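Local coordinates for protein methylglyoxal reductase (NADPH-dependent) (Candida albicans SC5314, PDB 6KWS) that probably reduces methylglyoxal and related carbonyl compounds with NADPH, as a Rossmann-fold oxidoreductase of the dihydroflavonol-4-reductase subfamily, at residues D66-L69 with Q70-E74; A174-D177 with F178-N182; W153-A156 with L157-P160; H247-A250 with F251-E254; G294-K297 with S298-E302. The protein carries 1 engineered substitution. All coordinates share one frame; numbering follows the deposited sequence.

Contact 1: residues D66-L69 with Q70-E74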
loop_
_atom_site.group_PDB
_atom_site.type_symbol
_atom_site.label_atom_id
_atom_site.label_comp_id
_atom_site.label_asym_id
_atom_site.label_seq_id
_atom_site.Cartn_x
_atom_site.Cartn_y
_atom_site.Cartn_z
ATOM N N ASP A 66 -15.553 10.047 -13.825
ATOM C CA ASP A 66 -15.882 11.288 -14.531
ATOM C C ASP A 66 -16.830 12.146 -13.713
ATOM O O ASP A 66 -16.561 13.328 -13.465
ATOM C CB ASP A 66 -16.509 10.984 -15.889
ATOM C CG ASP A 66 -15.653 10.074 -16.710
ATOM O OD1 ASP A 66 -14.828 9.373 -16.086
ATOM O OD2 ASP A 66 -15.815 10.026 -17.951
ATOM N N LYS A 67 -17.952 11.562 -13.295
ATOM C CA LYS A 67 -18.977 12.331 -12.601
ATOM C C LYS A 67 -18.426 12.964 -11.325
ATOM O O LYS A 67 -18.734 14.126 -11.021
ATOM C CB LYS A 67 -20.187 11.428 -12.323
ATOM C CG LYS A 67 -21.071 11.832 -11.169
ATOM C CD LYS A 67 -22.207 10.819 -10.977
ATOM C CE LYS A 67 -23.137 11.215 -9.821
ATOM N NZ LYS A 67 -24.080 10.139 -9.409
ATOM N N VAL A 68 -17.562 12.254 -10.602
ATOM C CA VAL A 68 -16.967 12.865 -9.420
ATOM C C VAL A 68 -15.960 13.948 -9.814
ATOM O O VAL A 68 -15.865 14.991 -9.153
ATOM C CB VAL A 68 -16.340 11.784 -8.521
ATOM C CG1 VAL A 68 -15.410 10.914 -9.333
ATOM C CG2 VAL A 68 -15.608 12.418 -7.348
ATOM N N LEU A 69 -15.215 13.744 -10.905
ATOM C CA LEU A 69 -14.291 14.785 -11.355
ATOM C C LEU A 69 -15.024 16.038 -11.830
ATOM O O LEU A 69 -14.570 17.162 -11.573
ATOM C CB LEU A 69 -13.385 14.257 -12.462
ATOM C CG LEU A 69 -12.153 13.575 -11.874
ATOM C CD1 LEU A 69 -11.388 12.811 -12.945
ATOM C CD2 LEU A 69 -11.265 14.598 -11.138
ATOM N N GLN A 70 -16.152 15.872 -12.523
ATOM C CA GLN A 70 -16.888 17.036 -13.006
ATOM C C GLN A 70 -17.569 17.785 -11.865
ATOM O O GLN A 70 -17.503 19.018 -11.800
ATOM C CB GLN A 70 -17.911 16.613 -14.053
ATOM C CG GLN A 70 -17.312 16.179 -15.373
ATOM C CD GLN A 70 -18.194 15.173 -16.066
ATOM O OE1 GLN A 70 -19.348 14.988 -15.685
ATOM N NE2 GLN A 70 -17.637 14.471 -17.054
ATOM N N LYS A 71 -18.220 17.068 -10.950
ATOM C CA LYS A 71 -18.895 17.731 -9.841
ATOM C C LYS A 71 -17.946 18.474 -8.911
ATOM O O LYS A 71 -18.392 19.375 -8.193
ATOM C CB LYS A 71 -19.661 16.722 -9.018
ATOM C CG LYS A 71 -20.941 16.328 -9.611
ATOM C CD LYS A 71 -21.625 15.350 -8.689
ATOM C CE LYS A 71 -22.603 14.533 -9.487
ATOM N NZ LYS A 71 -22.836 15.118 -10.852
ATOM N N HIS A 72 -16.666 18.096 -8.863
ATOM C CA HIS A 72 -15.756 18.715 -7.901
ATOM C C HIS A 72 -14.542 19.322 -8.592
ATOM O O HIS A 72 -13.398 18.921 -8.339
ATOM C CB HIS A 72 -15.314 17.702 -6.844
ATOM C CG HIS A 72 -16.433 17.212 -5.987
ATOM N ND1 HIS A 72 -16.820 17.852 -4.829
ATOM C CD2 HIS A 72 -17.266 16.154 -6.130
ATOM C CE1 HIS A 72 -17.835 17.201 -4.289
ATOM N NE2 HIS A 72 -18.129 16.170 -5.063
ATOM N N GLY A 73 -14.783 20.317 -9.445
ATOM C CA GLY A 73 -13.717 20.945 -10.202
ATOM C C GLY A 73 -12.726 21.729 -9.373
ATOM O O GLY A 73 -11.750 22.238 -9.937
ATOM N N GLU A 74 -12.937 21.841 -8.066
ATOM C CA GLU A 74 -11.993 22.536 -7.199
ATOM C C GLU A 74 -10.918 21.608 -6.634
ATOM O O GLU A 74 -10.040 22.071 -5.890
ATOM C CB GLU A 74 -12.736 23.254 -6.054
ATOM C CG GLU A 74 -13.426 22.397 -4.958
ATOM C CD GLU A 74 -14.525 21.455 -5.465
ATOM O OE1 GLU A 74 -14.900 20.517 -4.709
ATOM O OE2 GLU A 74 -15.017 21.648 -6.602
#
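Gln70 N reaches Asp66 O at 2.7 Å, the shortest of the backbone bonds that join the two segments. The same carbonyl is overhung by the side chain that follows: CG of Gln70, set beside its own backbone N by a chi1 of -71°, lies 3.5 Å from Asp66 O. The amide then folds back along the helix until Gln70 NE2 rests 3.8 Å from Asp66 CB, a van der Waals contact alongside the aspartate.

One residue on, Lys71 N bonds to Lys67 O at 3.0 Å, and here the two lysine chains meet across the turn. Their aliphatic parts do the touching, CE of Lys67 against CE of Lys71 at 3.4 Å, while the ammonium nitrogens stand 5.3 Å apart, NZ of Lys67 to NZ of Lys71. These like charges would probably disfavour each other mildly.

The helix stops at His72, whose N makes a weak bond to Val68 O. The imidazole lies with its edge near that oxygen, and its ND1 donates to Glu74 OE1 at 3.3 Å, in the ring plane and to the syn lone pair. NE2 bonds to Glu54 of strand 51-55, so a carboxylate holds each ring nitrogen and together they fix the ring's rotation; such a pair would probably favour a protonated imidazole.

Helix 66-71 belongs to the crossover from strand 51-55 to strand 75-80 in the Rossmann sheet. Leu69 packs on Ile5 of strand 3-7 and on Ala110 of helix 92-114, while Asp66 and Gln70 touch Phe114 of that helix.

Contact 2: residues A174-D177 with F178-N182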
loop_
_atom_site.group_PDB
_atom_site.type_symbol
_atom_site.label_atom_id
_atom_site.label_comp_id
_atom_site.label_asym_id
_atom_site.label_seq_id
_atom_site.Cartn_x
_atom_site.Cartn_y
_atom_site.Cartn_z
ATOM N N ALA A 174 1.812 1.103 -16.988
ATOM C CA ALA A 174 0.760 1.742 -17.760
ATOM C C ALA A 174 0.595 3.210 -17.379
ATOM O O ALA A 174 0.333 4.054 -18.245
ATOM C CB ALA A 174 -0.543 0.973 -17.568
ATOM N N ALA A 175 0.733 3.535 -16.088
ATOM C CA ALA A 175 0.609 4.926 -15.658
ATOM C C ALA A 175 1.698 5.803 -16.264
ATOM O O ALA A 175 1.414 6.902 -16.751
ATOM C CB ALA A 175 0.654 5.019 -14.136
ATOM N N TRP A 176 2.961 5.351 -16.219
ATOM C CA TRP A 176 4.034 6.158 -16.790
ATOM C C TRP A 176 3.903 6.241 -18.297
ATOM O O TRP A 176 4.167 7.299 -18.889
ATOM C CB TRP A 176 5.405 5.606 -16.409
ATOM C CG TRP A 176 5.701 5.719 -14.956
ATOM C CD1 TRP A 176 5.842 4.695 -14.074
ATOM C CD2 TRP A 176 5.875 6.925 -14.202
ATOM N NE1 TRP A 176 6.111 5.181 -12.826
ATOM C CE2 TRP A 176 6.129 6.550 -12.872
ATOM C CE3 TRP A 176 5.844 8.286 -14.522
ATOM C CZ2 TRP A 176 6.350 7.485 -11.855
ATOM C CZ3 TRP A 176 6.068 9.214 -13.515
ATOM C CH2 TRP A 176 6.323 8.807 -12.196
ATOM N N ASP A 177 3.493 5.141 -18.939
ATOM C CA ASP A 177 3.170 5.217 -20.361
ATOM C C ASP A 177 2.156 6.317 -20.621
ATOM O O ASP A 177 2.298 7.083 -21.578
ATOM C CB ASP A 177 2.646 3.880 -20.895
ATOM C CG ASP A 177 3.739 2.834 -21.039
ATOM O OD1 ASP A 177 3.412 1.679 -21.415
ATOM O OD2 ASP A 177 4.925 3.163 -20.761
ATOM N N PHE A 178 1.148 6.444 -19.760
ATOM C CA PHE A 178 0.087 7.390 -20.053
ATOM C C PHE A 178 0.621 8.806 -20.083
ATOM O O PHE A 178 0.376 9.551 -21.036
ATOM C CB PHE A 178 -1.045 7.272 -19.040
ATOM C CG PHE A 178 -2.198 8.195 -19.335
ATOM C CD1 PHE A 178 -2.150 9.540 -18.974
ATOM C CD2 PHE A 178 -3.319 7.727 -19.994
ATOM C CE1 PHE A 178 -3.200 10.390 -19.266
ATOM C CE2 PHE A 178 -4.376 8.580 -20.283
ATOM C CZ PHE A 178 -4.313 9.911 -19.919
ATOM N N ILE A 179 1.345 9.204 -19.043
ATOM C CA ILE A 179 1.754 10.600 -18.995
ATOM C C ILE A 179 2.897 10.863 -19.965
ATOM O O ILE A 179 3.052 11.987 -20.453
ATOM C CB ILE A 179 2.119 11.011 -17.562
ATOM C CG1 ILE A 179 3.294 10.187 -17.073
ATOM C CG2 ILE A 179 0.917 10.811 -16.645
ATOM C CD1 ILE A 179 4.408 11.009 -16.503
ATOM N N LYS A 180 3.714 9.855 -20.277
ATOM C CA LYS A 180 4.784 10.116 -21.231
ATOM C C LYS A 180 4.286 10.047 -22.677
ATOM O O LYS A 180 4.854 10.707 -23.554
ATOM C CB LYS A 180 5.953 9.158 -20.998
ATOM C CG LYS A 180 6.897 9.620 -19.897
ATOM C CD LYS A 180 7.524 8.445 -19.151
ATOM C CE LYS A 180 8.293 8.904 -17.918
ATOM N NZ LYS A 180 9.032 10.152 -18.208
ATOM N N SER A 181 3.210 9.305 -22.934
ATOM C CA SER A 181 2.705 9.099 -24.288
ATOM C C SER A 181 1.615 10.085 -24.685
ATOM O O SER A 181 1.464 10.365 -25.879
ATOM C CB SER A 181 2.185 7.665 -24.439
ATOM O OG SER A 181 1.083 7.568 -25.318
ATOM N N ASN A 182 0.841 10.602 -23.732
ATOM C CA ASN A 182 -0.152 11.629 -24.030
ATOM C C ASN A 182 0.473 13.017 -23.952
ATOM O O ASN A 182 1.402 13.274 -23.179
ATOM C CB ASN A 182 -1.344 11.557 -23.067
ATOM C CG ASN A 182 -2.327 10.446 -23.421
ATOM O OD1 ASN A 182 -2.041 9.253 -23.240
ATOM N ND2 ASN A 182 -3.501 10.834 -23.918
#
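Trp176 overlaps Ile179 through the six-membered half of its indole: CD1 of Ile179 comes to the ring edge, near its plane, 3.7 Å from CE3 and 3.9 Å from CZ3 of Trp176. The two side chains run side by side and point the same way. Ile179 reaches the edge because its CG1 sits between the backbone N and the carbonyl carbon (chi1 62°), which also places CG1 3.5 Å from Trp176 O. The methylene CE of Lys180 approaches the same ring obliquely, 4.2 Å from Trp176 CE3. At the other end of the indole, NE1 donates to Glu172, one turn earlier, and this bond pins the ring's orientation.

All of this occurs in the last turns of helix 160-181, the long helix that carries Lys168, a residue of the NADPH site, some 11 Å from Ala174 between side chains. In the Rossmann architecture the helix covers the sheet, and Trp176 packs on Leu189 and Thr191 of strand 188-194. Phe178 instead turns to helix 92-114, against Leu108 and Gln109; its CG, opposite the backbone N at a chi1 of -178°, carries the ring off the local turn.

Regular i to i+4 bonds run beneath the side chains. Lys180 N meets Trp176 O at 2.9 Å, Ile179 N meets Ala175 O at 3.2 Å, and Ala175 O takes a second, weak bond from Phe178 N. Ser181 N bonds to Asp177 O at 2.8 Å, just before Asn182 leaves the helical conformation.

Contact 3: residues W153-A156 with L157-P160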
loop_
_atom_site.group_PDB
_atom_site.type_symbol
_atom_site.label_atom_id
_atom_site.label_comp_id
_atom_site.label_asym_id
_atom_site.label_seq_id
_atom_site.Cartn_x
_atom_site.Cartn_y
_atom_site.Cartn_z
ATOM N N TRP A 153 5.115 -10.453 -19.335
ATOM C CA TRP A 153 3.691 -10.759 -19.380
ATOM C C TRP A 153 3.462 -12.257 -19.396
ATOM O O TRP A 153 2.564 -12.768 -18.722
ATOM C CB TRP A 153 3.071 -10.115 -20.623
ATOM C CG TRP A 153 1.573 -10.155 -20.687
ATOM C CD1 TRP A 153 0.800 -11.155 -21.207
ATOM C CD2 TRP A 153 0.666 -9.130 -20.259
ATOM N NE1 TRP A 153 -0.533 -10.821 -21.120
ATOM C CE2 TRP A 153 -0.641 -9.582 -20.544
ATOM C CE3 TRP A 153 0.831 -7.873 -19.668
ATOM C CZ2 TRP A 153 -1.774 -8.828 -20.239
ATOM C CZ3 TRP A 153 -0.300 -7.125 -19.369
ATOM C CH2 TRP A 153 -1.582 -7.605 -19.652
ATOM N N GLN A 154 4.259 -12.981 -20.171
ATOM C CA GLN A 154 4.038 -14.413 -20.271
ATOM C C GLN A 154 4.290 -15.080 -18.934
ATOM O O GLN A 154 3.484 -15.897 -18.476
ATOM C CB GLN A 154 4.919 -15.009 -21.369
ATOM C CG GLN A 154 4.477 -14.648 -22.795
ATOM C CD GLN A 154 4.589 -13.154 -23.105
ATOM O OE1 GLN A 154 5.432 -12.442 -22.548
ATOM N NE2 GLN A 154 3.743 -12.678 -24.009
ATOM N N ASP A 155 5.378 -14.704 -18.266
ATOM C CA ASP A 155 5.687 -15.295 -16.973
ATOM C C ASP A 155 4.712 -14.863 -15.887
ATOM O O ASP A 155 4.544 -15.581 -14.897
ATOM C CB ASP A 155 7.119 -14.947 -16.602
ATOM C CG ASP A 155 8.134 -15.762 -17.404
ATOM O OD1 ASP A 155 7.702 -16.543 -18.295
ATOM O OD2 ASP A 155 9.359 -15.629 -17.144
ATOM N N ALA A 156 4.049 -13.723 -16.059
ATOM C CA ALA A 156 3.084 -13.278 -15.068
ATOM C C ALA A 156 1.834 -14.159 -15.017
ATOM O O ALA A 156 1.143 -14.149 -13.996
ATOM C CB ALA A 156 2.711 -11.823 -15.342
ATOM N N LEU A 157 1.542 -14.938 -16.071
ATOM C CA LEU A 157 0.417 -15.875 -16.091
ATOM C C LEU A 157 0.699 -17.217 -15.414
ATOM O O LEU A 157 -0.238 -18.002 -15.237
ATOM C CB LEU A 157 -0.007 -16.176 -17.524
ATOM C CG LEU A 157 -0.014 -15.043 -18.537
ATOM C CD1 LEU A 157 -0.319 -15.634 -19.869
ATOM C CD2 LEU A 157 -1.046 -13.990 -18.186
ATOM N N LEU A 158 1.953 -17.514 -15.059
ATOM C CA LEU A 158 2.308 -18.851 -14.581
ATOM C C LEU A 158 1.548 -19.230 -13.314
ATOM O O LEU A 158 0.976 -20.321 -13.232
ATOM C CB LEU A 158 3.819 -18.954 -14.355
ATOM C CG LEU A 158 4.612 -18.961 -15.676
ATOM C CD1 LEU A 158 6.131 -18.994 -15.453
ATOM C CD2 LEU A 158 4.141 -20.104 -16.594
ATOM N N ASN A 159 1.528 -18.356 -12.313
ATOM C CA ASN A 159 0.959 -18.717 -11.021
ATOM C C ASN A 159 0.452 -17.455 -10.331
ATOM O O ASN A 159 0.881 -16.345 -10.668
ATOM C CB ASN A 159 1.984 -19.459 -10.144
ATOM C CG ASN A 159 3.237 -18.636 -9.862
ATOM O OD1 ASN A 159 3.155 -17.488 -9.429
ATOM N ND2 ASN A 159 4.407 -19.228 -10.096
ATOM N N PRO A 160 -0.481 -17.596 -9.374
ATOM C CA PRO A 160 -1.061 -16.418 -8.694
ATOM C C PRO A 160 -0.069 -15.453 -8.042
ATOM O O PRO A 160 -0.416 -14.272 -7.873
ATOM C CB PRO A 160 -1.976 -17.056 -7.647
ATOM C CG PRO A 160 -2.418 -18.322 -8.279
ATOM C CD PRO A 160 -1.294 -18.806 -9.167
#
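Backbone bonds between Gln154 and Leu157, and between Asp155 and Leu158, tie the two segments together. Leu157 N donates to Gln154 O, and Leu158 N donates to Asp155 O, each at 3.2 Å. Both span three residues, as in 3-10 turns, and both donors stand well above the acceptor's carbonyl plane, 59° and 64° out of it, so neither points at a lone pair.

The leucine side chains meet mostly oxygen atoms. Leu157 lies over the turn with CG 3.4 Å from Trp153 O, and its CD2 approaches the indole obliquely, 4.3 Å from Trp153 NE1. Leu158 runs alongside Asp155, its CD1 4.1 Å from OD1 of that carboxylate.

Polar side-chain bonds act at the margins. Trp153 NE1 donates to Glu93 of helix 92-114, and Asn159 is the N-cap of helix 160-181, its OD1 accepting from Asn162 N. The one aromatic contact is an edge-to-face pair of Trp153 with Phe170.

Since its two i to i+3 bonds lie off the lone pairs, the turn is also tied by Trp153 to Glu93 and Phe170, by packing of Ala156 and Leu157 on Leu97, and by the Asn159 cap.

Contact 4: residues H247-A250 with F251-E254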
loop_
_atom_site.group_PDB
_atom_site.type_symbol
_atom_site.label_atom_id
_atom_site.label_comp_id
_atom_site.label_asym_id
_atom_site.label_seq_id
_atom_site.Cartn_x
_atom_site.Cartn_y
_atom_site.Cartn_z
ATOM N N HIS A 247 2.210 9.252 1.048
ATOM C CA HIS A 247 1.235 9.751 0.082
ATOM C C HIS A 247 1.033 11.251 0.219
ATOM O O HIS A 247 0.845 11.949 -0.786
ATOM C CB HIS A 247 -0.103 9.041 0.242
ATOM C CG HIS A 247 -0.122 7.682 -0.376
ATOM N ND1 HIS A 247 0.535 6.602 0.179
ATOM C CD2 HIS A 247 -0.682 7.238 -1.522
ATOM C CE1 HIS A 247 0.367 5.547 -0.599
ATOM N NE2 HIS A 247 -0.373 5.905 -1.634
ATOM N N ILE A 248 1.069 11.768 1.447
ATOM C CA ILE A 248 0.816 13.189 1.606
ATOM C C ILE A 248 2.062 13.996 1.293
ATOM O O ILE A 248 1.990 15.011 0.591
ATOM C CB ILE A 248 0.270 13.481 3.005
ATOM C CG1 ILE A 248 -1.167 12.972 3.085
ATOM C CG2 ILE A 248 0.370 14.975 3.316
ATOM C CD1 ILE A 248 -1.604 12.602 4.489
ATOM N N ILE A 249 3.228 13.561 1.774
ATOM C CA ILE A 249 4.442 14.282 1.408
ATOM C C ILE A 249 4.625 14.260 -0.104
ATOM O O ILE A 249 5.210 15.184 -0.677
ATOM C CB ILE A 249 5.680 13.707 2.140
ATOM C CG1 ILE A 249 5.458 13.631 3.658
ATOM C CG2 ILE A 249 6.920 14.532 1.836
ATOM C CD1 ILE A 249 5.289 14.972 4.311
ATOM N N ALA A 250 4.061 13.255 -0.777
ATOM C CA ALA A 250 4.320 13.073 -2.200
ATOM C C ALA A 250 3.742 14.198 -3.048
ATOM O O ALA A 250 4.279 14.482 -4.128
ATOM C CB ALA A 250 3.766 11.732 -2.674
ATOM N N PHE A 251 2.652 14.838 -2.614
ATOM C CA PHE A 251 2.155 15.990 -3.356
ATOM C C PHE A 251 2.438 17.332 -2.681
ATOM O O PHE A 251 2.341 18.367 -3.342
ATOM C CB PHE A 251 0.651 15.850 -3.640
ATOM C CG PHE A 251 -0.230 16.022 -2.431
ATOM C CD1 PHE A 251 -0.545 17.290 -1.945
ATOM C CD2 PHE A 251 -0.779 14.921 -1.805
ATOM C CE1 PHE A 251 -1.361 17.455 -0.834
ATOM C CE2 PHE A 251 -1.592 15.076 -0.698
ATOM C CZ PHE A 251 -1.889 16.349 -0.214
ATOM N N GLU A 252 2.788 17.349 -1.397
ATOM C CA GLU A 252 3.089 18.613 -0.733
ATOM C C GLU A 252 4.508 19.082 -1.018
ATOM O O GLU A 252 4.765 20.289 -1.077
ATOM C CB GLU A 252 2.903 18.478 0.778
ATOM C CG GLU A 252 1.472 18.335 1.265
ATOM C CD GLU A 252 1.395 18.401 2.795
ATOM O OE1 GLU A 252 2.328 17.886 3.470
ATOM O OE2 GLU A 252 0.410 18.976 3.325
ATOM N N ASN A 253 5.436 18.148 -1.163
ATOM C CA ASN A 253 6.798 18.454 -1.567
ATOM C C ASN A 253 6.881 18.484 -3.090
ATOM O O ASN A 253 6.455 17.543 -3.768
ATOM C CB ASN A 253 7.756 17.418 -0.983
ATOM C CG ASN A 253 9.176 17.627 -1.416
ATOM O OD1 ASN A 253 9.486 18.564 -2.157
ATOM N ND2 ASN A 253 10.065 16.759 -0.943
ATOM N N GLU A 254 7.442 19.569 -3.621
ATOM C CA GLU A 254 7.516 19.718 -5.069
ATOM C C GLU A 254 8.533 18.754 -5.678
ATOM O O GLU A 254 8.335 18.270 -6.795
ATOM C CB GLU A 254 7.845 21.169 -5.443
ATOM C CG GLU A 254 7.019 22.258 -4.711
ATOM C CD GLU A 254 7.458 22.505 -3.236
ATOM O OE1 GLU A 254 6.585 22.490 -2.333
ATOM O OE2 GLU A 254 8.674 22.699 -2.973
#
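Phe251 is folded back over the preceding turn. Its CB lies against the carbonyl carbon of Ala250, and a chi1 of 72° swings CG between the backbone N and the carbonyl carbon, where CG lies 3.9 Å from Ile248 O. CD2 goes further back, to 3.5 Å from His247 O. CE2 sits 3.8 Å from the CA of Ile248 and 4.3 Å from its CG1, the apolar part of the overlap, and CZ at the tip still faces Ile248 O. One ring face thus has that oxygen above it, 3.6 Å from the plane and shifted toward the rim.

Ile248 O is at the same time gripped by two backbone donors. Glu252 N approaches nearly in line with the carbonyl, at 3.2 Å, whereas Phe251 N comes from above the carbonyl plane. Glu252 lies beside Ile248, its OE1 3.5 Å from CG2, and carries its carboxylate toward Lys24 in a long, weak ion pair. Asn253 N closes the helix on Ile249 O at 3.0 Å; the Asn253 amide bonds to Asp255 N and Leu315 O.

Helix 240-252 packs on the sheet, alongside helix 12-23. Phe251 rests on Val77 and Leu79 of strand 75-80 and on Leu21, Ile248 meets Gln20 and Leu21, and Ala250 touches Ile192 of strand 188-194. His247, bonded to Thr124 at the end of strand 120-124, lies next to Leu81 and Ile13 of the NADPH site.

Contact 5: residues G294-K297 with S298-E302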
loop_
_atom_site.group_PDB
_atom_site.type_symbol
_atom_site.label_atom_id
_atom_site.label_comp_id
_atom_site.label_asym_id
_atom_site.label_seq_id
_atom_site.Cartn_x
_atom_site.Cartn_y
_atom_site.Cartn_z
ATOM N N GLY A 294 16.801 -15.530 16.675
ATOM C CA GLY A 294 17.947 -14.951 16.005
ATOM C C GLY A 294 18.262 -15.515 14.634
ATOM O O GLY A 294 19.094 -14.929 13.926
ATOM N N SER A 295 17.629 -16.626 14.223
ATOM C CA SER A 295 17.916 -17.199 12.913
ATOM C C SER A 295 17.683 -16.197 11.787
ATOM O O SER A 295 18.288 -16.327 10.722
ATOM C CB SER A 295 17.080 -18.467 12.688
ATOM O OG SER A 295 15.769 -18.205 12.205
ATOM N N ASP A 296 16.872 -15.163 12.022
ATOM C CA ASP A 296 16.497 -14.240 10.954
ATOM C C ASP A 296 17.679 -13.407 10.465
ATOM O O ASP A 296 17.797 -13.148 9.259
ATOM C CB ASP A 296 15.343 -13.331 11.403
ATOM C CG ASP A 296 15.642 -12.570 12.692
ATOM O OD1 ASP A 296 15.616 -11.312 12.675
ATOM O OD2 ASP A 296 15.865 -13.233 13.733
ATOM N N LYS A 297 18.566 -12.978 11.372
ATOM C CA LYS A 297 19.658 -12.089 10.958
ATOM C C LYS A 297 20.572 -12.753 9.934
ATOM O O LYS A 297 20.976 -12.114 8.954
ATOM C CB LYS A 297 20.465 -11.597 12.164
ATOM C CG LYS A 297 19.668 -10.584 13.029
ATOM C CD LYS A 297 18.809 -9.637 12.135
ATOM C CE LYS A 297 17.691 -8.880 12.910
ATOM N NZ LYS A 297 16.519 -8.395 12.044
ATOM N N SER A 298 20.903 -14.034 10.129
ATOM C CA SER A 298 21.719 -14.715 9.127
ATOM C C SER A 298 20.944 -14.949 7.843
ATOM O O SER A 298 21.523 -14.859 6.757
ATOM C CB SER A 298 22.266 -16.039 9.660
ATOM O OG SER A 298 23.027 -15.818 10.837
ATOM N N VAL A 299 19.642 -15.226 7.932
ATOM C CA VAL A 299 18.858 -15.472 6.723
ATOM C C VAL A 299 18.725 -14.196 5.888
ATOM O O VAL A 299 18.857 -14.227 4.658
ATOM C CB VAL A 299 17.483 -16.063 7.082
ATOM C CG1 VAL A 299 16.585 -16.159 5.850
ATOM C CG2 VAL A 299 17.655 -17.446 7.685
ATOM N N ILE A 300 18.451 -13.057 6.538
ATOM C CA ILE A 300 18.363 -11.790 5.817
ATOM C C ILE A 300 19.716 -11.419 5.229
ATOM O O ILE A 300 19.818 -10.951 4.087
ATOM C CB ILE A 300 17.841 -10.694 6.757
ATOM C CG1 ILE A 300 16.381 -10.943 7.129
ATOM C CG2 ILE A 300 18.005 -9.315 6.154
ATOM C CD1 ILE A 300 15.997 -10.285 8.454
ATOM N N ALA A 301 20.778 -11.597 6.016
ATOM C CA ALA A 301 22.110 -11.290 5.526
ATOM C C ALA A 301 22.470 -12.170 4.341
ATOM O O ALA A 301 23.122 -11.712 3.398
ATOM C CB ALA A 301 23.125 -11.462 6.650
ATOM N N GLU A 302 22.029 -13.424 4.355
ATOM C CA GLU A 302 22.514 -14.408 3.396
ATOM C C GLU A 302 21.709 -14.477 2.107
ATOM O O GLU A 302 22.233 -14.976 1.111
ATOM C CB GLU A 302 22.533 -15.811 4.019
ATOM C CG GLU A 302 23.856 -16.180 4.656
ATOM C CD GLU A 302 23.733 -17.230 5.757
ATOM O OE1 GLU A 302 22.668 -17.888 5.865
ATOM O OE2 GLU A 302 24.721 -17.395 6.511
#
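Three torsions set Lys297, Ile300 and Asp296 against one another. A chi2 of -38° bends the Lys297 chain so that NZ comes to the Asp296 carboxylate, which a chi1 of 55° places on the same flank. Ile300, with chi1 at -68°, keeps CG1 beside its backbone N and directs CD1 toward the lysine. As a result Lys297 NZ lies 3.1 Å from Asp296 OD1, a salt bridge whose hydrogen bond is weak, and 4.1 Å from Ile300 CD1. Lys297 and Ile300 run alongside each other and point the same way.

Beneath them, Asp296 O is the focus of the turn. Ile300 N donates to it at 2.8 Å, and the same isoleucine lies over the oxygen, its CG1 3.4 Å from Asp296 O. The next bond, Ala301 N to Lys297 O, is 3.0 Å long. One residue earlier, Val299 N donates to Ser295 O at 3.3 Å, with CG2 of Val299 beside that oxygen.

Gly294, at positive phi, leads into helix 295-303, and its N donates to Asp275 of helix 270-280. The inner face of the helix rests on strand 260-269: Val299 and Ile300 touch Thr269, and Ile300 also meets Arg267.

Asp296 OD1 takes a further weak bond from Ser272, so the acid is shared between its lysine neighbour and helix 270-280. Its negative charge in the first helical turn would probably interact favourably with the helix dipole, while the exposed Lys297 would partly offset it.

In the fold
All five contacts are short-range and none touches another. Contact 4 is the most buried and the one beside the NADPH site, with its phenylalanine against the Rossmann sheet and Ile248 against helix 12-23. Contacts 1 and 2 are partly buried helix ends that share helix 92-114 as a neighbour: contact 1 ends in a histidine held by carboxylates, contact 2 in tryptophan-isoleucine packing. Contact 3, at the surface, also leans on helix 92-114 and leads directly into the helix that ends in contact 2, their nearest atoms about 8 Å apart. Contact 5, also at the surface, starts a helix and uses a salt bridge; its centre is about 51 Å from that of contact 1, across the chain's centre.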